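Local structure of 3-oxoacyl-[acyl-carrier-protein] synthase 2 (Rickettsia rickettsii, 4JGA) at residues K134-T139 / P157-N162; V219-F224 / R228-K233; T293-E298 / D334-A339. The protein probably catalyses the decarboxylative condensation of malonyl-[acyl-carrier-protein] with a growing acyl chain, an elongation step of bacterial fatty acid synthesis. All blocks are in the same frame, centred on the assembly; numbering follows the deposited sequence.

Contact 1: K134-T139 / P157-N162; sequences KMIEDT and PASLIN
Met-135 lies against Ala-158 and Ser-159, joining helix 133-146 to the end of the short helix 155-159. Both helices belong to the N-terminal half of the thiolase fold and take part in the dimer interface. Two kinds of contact do the work, one apolar and one around a hydroxyl. On the apolar side, Met-135 runs its CG anti to its backbone N (chi1 -176°) and then bends twice. CG, SD and CE therefore all come near the Ala-158 methyl, with Met-135 CG to Ala-158 CB the shortest of these approaches at 3.9 Å. The same sulfur-bearing chain touches Phe-155, one turn back on the short helix. Ile-136 adds its CG1 beside the CB of Ser-159, although this side chain was modelled in two conformers and the contact is less certain; it also packs on Ile-136 of the second subunit.

The polar part centres on Ser-159. Its OG sits beside its own backbone N (chi1 -62°) and donates to Phe-155 O, so its hydrogen is spent inside its own helix. What the hydroxyl presents to the neighbouring helix is then oxygen against carbon, and Met-135 CG comes to 3.1 Å from Ser-159 OG, a tight fit. Asp-92 bonds to both helices, its OD1 accepting from Met-135 N while its backbone bonds with that of Ala-158. Within helix 133-146, Met-135 O is gripped twice, by Thr-139 N at 2.9 Å and by Thr-139 OG1 at 2.6 Å, from opposite faces of its carbonyl plane.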
loop_
_atom_site.group_PDB
_atom_site.type_symbol
_atom_site.label_atom_id
_atom_site.label_comp_id
_atom_site.label_asym_id
_atom_site.label_seq_id
_atom_site.Cartn_x
_atom_site.Cartn_y
_atom_site.Cartn_z
ATOM N N LYS A 134 8.702 3.282 -14.209
ATOM C CA LYS A 134 8.972 3.690 -15.583
ATOM C C LYS A 134 8.064 4.887 -15.993
ATOM O O LYS A 134 8.511 5.818 -16.641
ATOM C CB LYS A 134 8.797 2.506 -16.541
ATOM C CG LYS A 134 8.874 2.905 -18.009
ATOM C CD LYS A 134 9.110 1.693 -18.907
ATOM C CE LYS A 134 8.994 2.017 -20.397
ATOM N NZ LYS A 134 10.080 2.939 -20.835
ATOM N N MET A 135 6.803 4.844 -15.601
ATOM C CA MET A 135 5.849 5.885 -15.934
ATOM C C MET A 135 6.291 7.226 -15.350
ATOM O O MET A 135 6.347 8.223 -16.075
ATOM C CB MET A 135 4.439 5.507 -15.442
ATOM C CG MET A 135 3.324 6.483 -15.832
ATOM S SD MET A 135 3.250 6.878 -17.583
ATOM C CE MET A 135 3.026 5.225 -18.299
ATOM N N ILE A 136 6.705 7.219 -14.083
ATOM C CA ILE A 136 7.144 8.443 -13.422
ATOM C C ILE A 136 8.473 8.908 -14.001
ATOM O O ILE A 136 8.639 10.073 -14.277
ATOM C CB ILE A 136 7.225 8.291 -11.888
ATOM C CG1 ILE A 136 5.836 7.986 -11.320
ATOM C CG2 ILE A 136 7.771 9.559 -11.224
ATOM C CD1 ILE A 136 5.810 7.650 -9.837
ATOM N N GLU A 137 9.402 7.981 -14.186
ATOM C CA GLU A 137 10.725 8.286 -14.730
ATOM C C GLU A 137 10.598 8.888 -16.114
ATOM O O GLU A 137 11.094 9.977 -16.361
ATOM C CB GLU A 137 11.588 7.008 -14.758
ATOM C CG GLU A 137 12.922 7.123 -15.485
ATOM C CD GLU A 137 13.756 5.868 -15.340
ATOM O OE1 GLU A 137 13.161 4.797 -15.140
ATOM O OE2 GLU A 137 15.010 5.979 -15.382
ATOM N N ASP A 138 9.909 8.188 -17.009
ATOM C CA ASP A 138 9.725 8.662 -18.390
ATOM C C ASP A 138 8.983 9.996 -18.422
ATOM O O ASP A 138 9.345 10.881 -19.170
ATOM C CB ASP A 138 8.962 7.644 -19.249
ATOM C CG ASP A 138 9.754 6.379 -19.506
ATOM O OD1 ASP A 138 10.952 6.337 -19.194
ATOM O OD2 ASP A 138 9.174 5.419 -20.022
ATOM N N THR A 139 7.949 10.124 -17.615
ATOM C CA THR A 139 7.077 11.280 -17.713
ATOM C C THR A 139 7.834 12.504 -17.182
ATOM O O THR A 139 7.704 13.598 -17.742
ATOM C CB THR A 139 5.739 11.100 -16.961
ATOM O OG1 THR A 139 5.005 9.988 -17.488
ATOM C CG2 THR A 139 4.869 12.352 -17.111
ATOM N N PRO A 157 -3.357 8.317 -12.978
ATOM C CA PRO A 157 -3.821 6.917 -12.793
ATOM C C PRO A 157 -2.816 5.851 -13.275
ATOM O O PRO A 157 -2.721 4.747 -12.693
ATOM C CB PRO A 157 -5.156 6.874 -13.594
ATOM C CG PRO A 157 -5.090 8.027 -14.544
ATOM C CD PRO A 157 -4.304 9.096 -13.793
ATOM N N ALA A 158 -2.075 6.161 -14.335
ATOM C CA ALA A 158 -1.118 5.207 -14.891
ATOM C C ALA A 158 0.015 4.877 -13.933
ATOM O O ALA A 158 0.641 3.816 -14.063
ATOM C CB ALA A 158 -0.534 5.746 -16.173
ATOM N N SER A 159 0.262 5.790 -12.996
ATOM C CA SER A 159 1.345 5.717 -12.038
ATOM C C SER A 159 0.908 5.237 -10.639
ATOM O O SER A 159 1.761 4.927 -9.796
ATOM C CB SER A 159 1.957 7.111 -11.832
ATOM O OG SER A 159 2.512 7.637 -13.034
ATOM N N LEU A 160 -0.379 5.191 -10.361
ATOM C CA LEU A 160 -0.835 4.894 -9.007
ATOM C C LEU A 160 -0.890 3.402 -8.730
ATOM O O LEU A 160 -1.504 2.643 -9.475
ATOM C CB LEU A 160 -2.211 5.488 -8.780
ATOM C CG LEU A 160 -2.344 6.992 -8.624
ATOM C CD1 LEU A 160 -3.807 7.369 -8.513
ATOM C CD2 LEU A 160 -1.629 7.443 -7.370
ATOM N N ILE A 161 -0.264 2.987 -7.631
ATOM C CA ILE A 161 -0.275 1.555 -7.248
ATOM C C ILE A 161 -1.679 0.959 -7.211
ATOM O O ILE A 161 -1.918 -0.166 -7.653
ATOM C CB ILE A 161 0.518 1.302 -5.938
ATOM C CG1 ILE A 161 2.001 1.502 -6.231
ATOM C CG2 ILE A 161 0.293 -0.122 -5.424
ATOM C CD1 ILE A 161 2.937 1.442 -5.042
ATOM N N ASN A 162 -2.628 1.726 -6.714
ATOM C CA ASN A 162 -3.958 1.197 -6.499
ATOM C C ASN A 162 -4.807 1.092 -7.762
ATOM O O ASN A 162 -5.924 0.551 -7.720
ATOM C CB ASN A 162 -4.693 1.990 -5.430
ATOM C CG ASN A 162 -5.127 3.346 -5.912
ATOM O OD1 ASN A 162 -4.303 4.189 -6.297
ATOM N ND2 ASN A 162 -6.407 3.580 -5.869
#

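Contact 2: V219-F224 / R228-K233; sequences VGVAGF and RALCTK
The ring of Phe-224 has the methyl of Ala-229 at its edge, near the ring plane, with Phe-224 CD1 and Ala-229 CB 4.1 Å apart. Leu-230 comes at the ring obliquely through CD2, but its closer hold is on the stem of the phenylalanine: Phe-224 CB lies 3.6 Å from Leu-230 CG, and both leucine methyls stand about as near. The ring itself, with CG beside its backbone N (chi1 -77°), leads away from segment 228-233 and packs on Met-254 and on Ile-156 of the second subunit.

One helical turn earlier, Val-221 meets the other branch of the leucine. Its CG1 is 4.2 Å from Leu-230 CD1, and the two side chains cross at about a right angle. Leu-230 thus spreads its fork over Phe-224 CB and reaches back along the helix surface, while Phe-252 and Met-254 also touch it.

The backbone explains why the chain folds back here. Helix 218-226 ends in a Schellman motif: Arg-228 takes positive phi (57°), and Ala-229 N donates to Phe-224 O at 3.0 Å, a nearly straight bond running almost along the C=O axis. That is the six-to-one bond of the motif, and the Phe-224 to Ala-229 apolar contact is the one that commonly accompanies it. Arg-228 N is also 3.3 Å from Phe-224 O, but its angle is too poor for a bond. Beyond the cap, the backbones of Ala-229 and Cys-231 both bond with that of Phe-252, and Arg-228, whose CB bond points away from segment 219-224, packs on Pro-153 of the second subunit.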
loop_
_atom_site.group_PDB
_atom_site.type_symbol
_atom_site.label_atom_id
_atom_site.label_comp_id
_atom_site.label_asym_id
_atom_site.label_seq_id
_atom_site.Cartn_x
_atom_site.Cartn_y
_atom_site.Cartn_z
ATOM N N VAL A 219 16.725 4.005 -13.884
ATOM C CA VAL A 219 16.838 4.551 -12.518
ATOM C C VAL A 219 16.618 3.460 -11.460
ATOM O O VAL A 219 17.236 3.481 -10.396
ATOM C CB VAL A 219 15.929 5.770 -12.303
ATOM C CG1 VAL A 219 14.512 5.350 -11.987
ATOM C CG2 VAL A 219 16.454 6.645 -11.163
ATOM N N GLY A 220 15.810 2.463 -11.799
ATOM C CA GLY A 220 15.605 1.297 -10.935
ATOM C C GLY A 220 16.864 0.465 -10.730
ATOM O O GLY A 220 17.250 0.161 -9.592
ATOM N N VAL A 221 17.497 0.072 -11.827
ATOM C CA VAL A 221 18.716 -0.700 -11.738
ATOM C C VAL A 221 19.801 0.145 -11.065
ATOM O O VAL A 221 20.516 -0.342 -10.211
ATOM C CB VAL A 221 19.199 -1.185 -13.136
ATOM C CG1 VAL A 221 20.516 -1.935 -13.020
ATOM C CG2 VAL A 221 18.127 -2.069 -13.788
ATOM N N ALA A 222 19.941 1.411 -11.490
ATOM C CA ALA A 222 20.943 2.296 -10.883
ATOM C C ALA A 222 20.709 2.393 -9.368
ATOM O O ALA A 222 21.651 2.336 -8.585
ATOM C CB ALA A 222 20.891 3.673 -11.508
ATOM N N GLY A 223 19.443 2.472 -8.971
ATOM C CA GLY A 223 19.063 2.511 -7.548
ATOM C C GLY A 223 19.548 1.339 -6.747
ATOM O O GLY A 223 20.196 1.496 -5.705
ATOM N N PHE A 224 19.303 0.147 -7.266
ATOM C CA PHE A 224 19.704 -1.075 -6.569
ATOM C C PHE A 224 21.194 -1.316 -6.633
ATOM O O PHE A 224 21.778 -1.830 -5.666
ATOM C CB PHE A 224 18.890 -2.283 -7.055
ATOM C CG PHE A 224 17.494 -2.319 -6.493
ATOM C CD1 PHE A 224 17.283 -2.688 -5.180
ATOM C CD2 PHE A 224 16.405 -1.918 -7.249
ATOM C CE1 PHE A 224 16.014 -2.695 -4.647
ATOM C CE2 PHE A 224 15.120 -1.929 -6.725
ATOM C CZ PHE A 224 14.922 -2.320 -5.411
ATOM N N ARG A 228 24.025 -1.292 -3.380
ATOM C CA ARG A 228 24.892 -2.468 -3.365
ATOM C C ARG A 228 24.081 -3.760 -3.183
ATOM O O ARG A 228 24.555 -4.717 -2.608
ATOM C CB ARG A 228 26.019 -2.318 -2.295
ATOM C CG ARG A 228 26.824 -0.993 -2.341
ATOM C CD ARG A 228 27.657 -0.724 -1.063
ATOM N NE ARG A 228 26.779 -0.599 0.126
ATOM C CZ ARG A 228 26.103 0.502 0.501
ATOM N NH1 ARG A 228 26.199 1.673 -0.168
ATOM N NH2 ARG A 228 25.308 0.432 1.578
ATOM N N ALA A 229 22.869 -3.800 -3.709
ATOM C CA ALA A 229 21.997 -4.974 -3.563
ATOM C C ALA A 229 22.165 -6.036 -4.678
ATOM O O ALA A 229 21.788 -7.196 -4.484
ATOM C CB ALA A 229 20.565 -4.507 -3.558
ATOM N N LEU A 230 22.710 -5.641 -5.836
ATOM C CA LEU A 230 22.678 -6.499 -7.031
ATOM C C LEU A 230 23.951 -7.267 -7.332
ATOM O O LEU A 230 25.059 -6.739 -7.161
ATOM C CB LEU A 230 22.298 -5.687 -8.277
ATOM C CG LEU A 230 20.997 -4.894 -8.242
ATOM C CD1 LEU A 230 20.657 -4.343 -9.631
ATOM C CD2 LEU A 230 19.817 -5.737 -7.736
ATOM N N CYS A 231 23.803 -8.489 -7.848
ATOM C CA CYS A 231 24.938 -9.192 -8.470
ATOM C C CYS A 231 25.467 -8.458 -9.719
ATOM O O CYS A 231 24.739 -8.255 -10.691
ATOM C CB CYS A 231 24.540 -10.612 -8.892
ATOM S SG CYS A 231 25.935 -11.555 -9.487
ATOM N N THR A 232 26.744 -8.085 -9.707
ATOM C CA THR A 232 27.338 -7.367 -10.832
ATOM C C THR A 232 28.491 -8.154 -11.468
ATOM O O THR A 232 29.119 -7.660 -12.383
ATOM C CB THR A 232 27.844 -5.974 -10.423
ATOM O OG1 THR A 232 28.838 -6.112 -9.427
ATOM C CG2 THR A 232 26.715 -5.104 -9.850
ATOM N N LYS A 233 28.719 -9.378 -11.001
ATOM C CA LYS A 233 29.831 -10.204 -11.426
ATOM C C LYS A 233 29.483 -11.329 -12.453
ATOM O O LYS A 233 30.376 -12.012 -12.943
ATOM C CB LYS A 233 30.496 -10.840 -10.174
#

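Contact 3: T293-E298 / D334-A339; sequences TAPHPE and DGIELA
Ile-336 points from helix 331-345 toward the loop 293-298, where it meets the ring of Pro-295 at about a right angle. Its CG1 lies beside its own backbone N (chi1 -71°), and chi2 carries CD1 outward to the loop, 3.6 Å from Pro-295 CG. The proline offers the CB-CG side of its ring to that methyl.

The rest of the isoleucine lies against backbone oxygens. CD1 and CG2, on its two branches, both approach the carbonyl of His-296, at 3.5 Å from Ile-336 CD1 to His-296 O and 3.6 Å from Ile-336 CG2 to the same oxygen. Ile-336 CG1 is also 3.9 Å from Pro-297 O. The rings of His-296 and Pro-297 lead off elsewhere, Pro-297 onto Tyr-290.

The loop holds its own shape. His-296 N donates to Asp-288 OD2, and the His-296 ring folds back so that ND1 accepts from Glu-298 N at 3.1 Å, with Glu-298 N only 3° out of the His-296 ring plane. ND1 as acceptor implies that a neutral His-296 would probably carry its proton on NE2. Pro-297 and Glu-298 have the backbone angles of a type I turn, and the bond ties the side chain of the turn's first residue to the backbone N of its third, shortly before helix 300-312.

In this C-terminal half of the thiolase fold, Glu-337, the next residue and about a quarter turn round the helix, accepts from His-326 N, Gly-327 N and Asn-418 ND2. Asn-418 is a potassium ligand, and in related synthases the His-Gly-Thr sequence here carries an active-site histidine. Across the contact itself the chemistry is apolar carbon against a proline ring and carbonyl oxygens, so between these two segments the contact rests on van der Waals fit and gives little directional polar grip.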
loop_
_atom_site.group_PDB
_atom_site.type_symbol
_atom_site.label_atom_id
_atom_site.label_comp_id
_atom_site.label_asym_id
_atom_site.label_seq_id
_atom_site.Cartn_x
_atom_site.Cartn_y
_atom_site.Cartn_z
ATOM N N THR A 293 17.666 -0.910 5.097
ATOM C CA THR A 293 17.926 -1.828 4.035
ATOM C C THR A 293 18.592 -3.136 4.430
ATOM O O THR A 293 18.442 -4.104 3.726
ATOM C CB THR A 293 18.755 -1.174 2.919
ATOM O OG1 THR A 293 19.902 -0.574 3.476
ATOM C CG2 THR A 293 17.962 -0.108 2.195
ATOM N N ALA A 294 19.329 -3.150 5.527
ATOM C CA ALA A 294 19.995 -4.355 5.991
ATOM C C ALA A 294 19.043 -5.171 6.866
ATOM O O ALA A 294 18.309 -4.617 7.672
ATOM C CB ALA A 294 21.268 -3.976 6.785
ATOM N N PRO A 295 19.046 -6.498 6.688
ATOM C CA PRO A 295 18.222 -7.388 7.481
ATOM C C PRO A 295 18.789 -7.513 8.894
ATOM O O PRO A 295 19.981 -7.323 9.120
ATOM C CB PRO A 295 18.319 -8.730 6.718
ATOM C CG PRO A 295 19.665 -8.681 6.117
ATOM C CD PRO A 295 19.948 -7.240 5.795
ATOM N N HIS A 296 17.923 -7.773 9.866
ATOM C CA HIS A 296 18.363 -7.938 11.254
ATOM C C HIS A 296 19.487 -9.007 11.300
ATOM O O HIS A 296 19.299 -10.122 10.825
ATOM C CB HIS A 296 17.181 -8.367 12.108
ATOM C CG HIS A 296 17.399 -8.198 13.580
ATOM N ND1 HIS A 296 18.311 -8.944 14.281
ATOM C CD2 HIS A 296 16.748 -7.453 14.498
ATOM C CE1 HIS A 296 18.249 -8.632 15.560
ATOM N NE2 HIS A 296 17.301 -7.738 15.722
ATOM N N PRO A 297 20.663 -8.664 11.850
ATOM C CA PRO A 297 21.748 -9.660 11.851
ATOM C C PRO A 297 21.460 -10.964 12.603
ATOM O O PRO A 297 22.031 -11.983 12.282
ATOM C CB PRO A 297 22.922 -8.906 12.490
ATOM C CG PRO A 297 22.641 -7.473 12.218
ATOM C CD PRO A 297 21.127 -7.346 12.267
ATOM N N GLU A 298 20.545 -10.928 13.568
ATOM C CA GLU A 298 20.136 -12.132 14.289
ATOM C C GLU A 298 18.872 -12.772 13.722
ATOM O O GLU A 298 18.352 -13.716 14.283
ATOM C CB GLU A 298 19.936 -11.809 15.770
ATOM C CG GLU A 298 21.144 -11.192 16.456
ATOM C CD GLU A 298 22.346 -12.106 16.330
ATOM O OE1 GLU A 298 22.269 -13.279 16.711
ATOM O OE2 GLU A 298 23.372 -11.692 15.777
ATOM N N ASP A 334 20.877 -14.356 2.758
ATOM C CA ASP A 334 20.697 -15.806 2.599
ATOM C C ASP A 334 21.127 -16.506 3.890
ATOM O O ASP A 334 20.488 -17.424 4.331
ATOM C CB ASP A 334 21.523 -16.375 1.448
ATOM C CG ASP A 334 20.982 -16.038 0.073
ATOM O OD1 ASP A 334 20.046 -15.218 -0.093
ATOM O OD2 ASP A 334 21.555 -16.599 -0.894
ATOM N N GLY A 335 22.224 -16.053 4.483
ATOM C CA GLY A 335 22.765 -16.674 5.688
ATOM C C GLY A 335 21.869 -16.460 6.886
ATOM O O GLY A 335 21.691 -17.349 7.696
ATOM N N ILE A 336 21.304 -15.264 6.989
ATOM C CA ILE A 336 20.392 -14.945 8.066
ATOM C C ILE A 336 19.130 -15.803 7.997
ATOM O O ILE A 336 18.684 -16.348 9.032
ATOM C CB ILE A 336 20.059 -13.447 8.062
ATOM C CG1 ILE A 336 21.300 -12.663 8.529
ATOM C CG2 ILE A 336 18.890 -13.147 8.968
ATOM C CD1 ILE A 336 21.270 -11.199 8.110
ATOM N N GLU A 337 18.574 -15.930 6.796
ATOM C CA GLU A 337 17.380 -16.758 6.597
ATOM C C GLU A 337 17.712 -18.226 6.880
ATOM O O GLU A 337 16.974 -18.914 7.569
ATOM C CB GLU A 337 16.811 -16.620 5.189
ATOM C CG GLU A 337 15.550 -17.459 5.003
ATOM C CD GLU A 337 14.871 -17.240 3.672
ATOM O OE1 GLU A 337 15.577 -16.845 2.726
ATOM O OE2 GLU A 337 13.638 -17.493 3.558
ATOM N N LEU A 338 18.840 -18.683 6.383
ATOM C CA LEU A 338 19.228 -20.065 6.629
ATOM C C LEU A 338 19.332 -20.367 8.138
ATOM O O LEU A 338 18.852 -21.409 8.601
ATOM C CB LEU A 338 20.548 -20.376 5.930
ATOM C CG LEU A 338 21.103 -21.777 6.166
ATOM C CD1 LEU A 338 20.254 -22.782 5.426
ATOM C CD2 LEU A 338 22.546 -21.884 5.732
ATOM N N ALA A 339 19.983 -19.480 8.891
ATOM C CA ALA A 339 20.191 -19.701 10.331
ATOM C C ALA A 339 18.850 -19.640 11.049
ATOM O O ALA A 339 18.581 -20.490 11.911
ATOM C CB ALA A 339 21.201 -18.716 10.928
#

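Contacts 1 and 2 touch: Glu-137 OE2 lies 3.0 Å from Val-219 N, a probable hydrogen bond, though their centres are 21 Å apart. Contacts 2 and 3 have centres 19 Å apart and nearest atoms about 6 Å apart, without touching, while contacts 1 and 3 stay about 17 Å apart at their nearest atoms. The second subunit adds further links between them. Helix 155-159 of the second subunit packs on contact 2 through Phe-155 and Ile-156, and its Pro-157 reaches Thr-293 of contact 3. Asn-162 of contact 1 bonds to Phe-422 O of the second subunit, and Thr-293 touches Phe-422 of its own chain, close in sequence to the potassium ligand Asn-418.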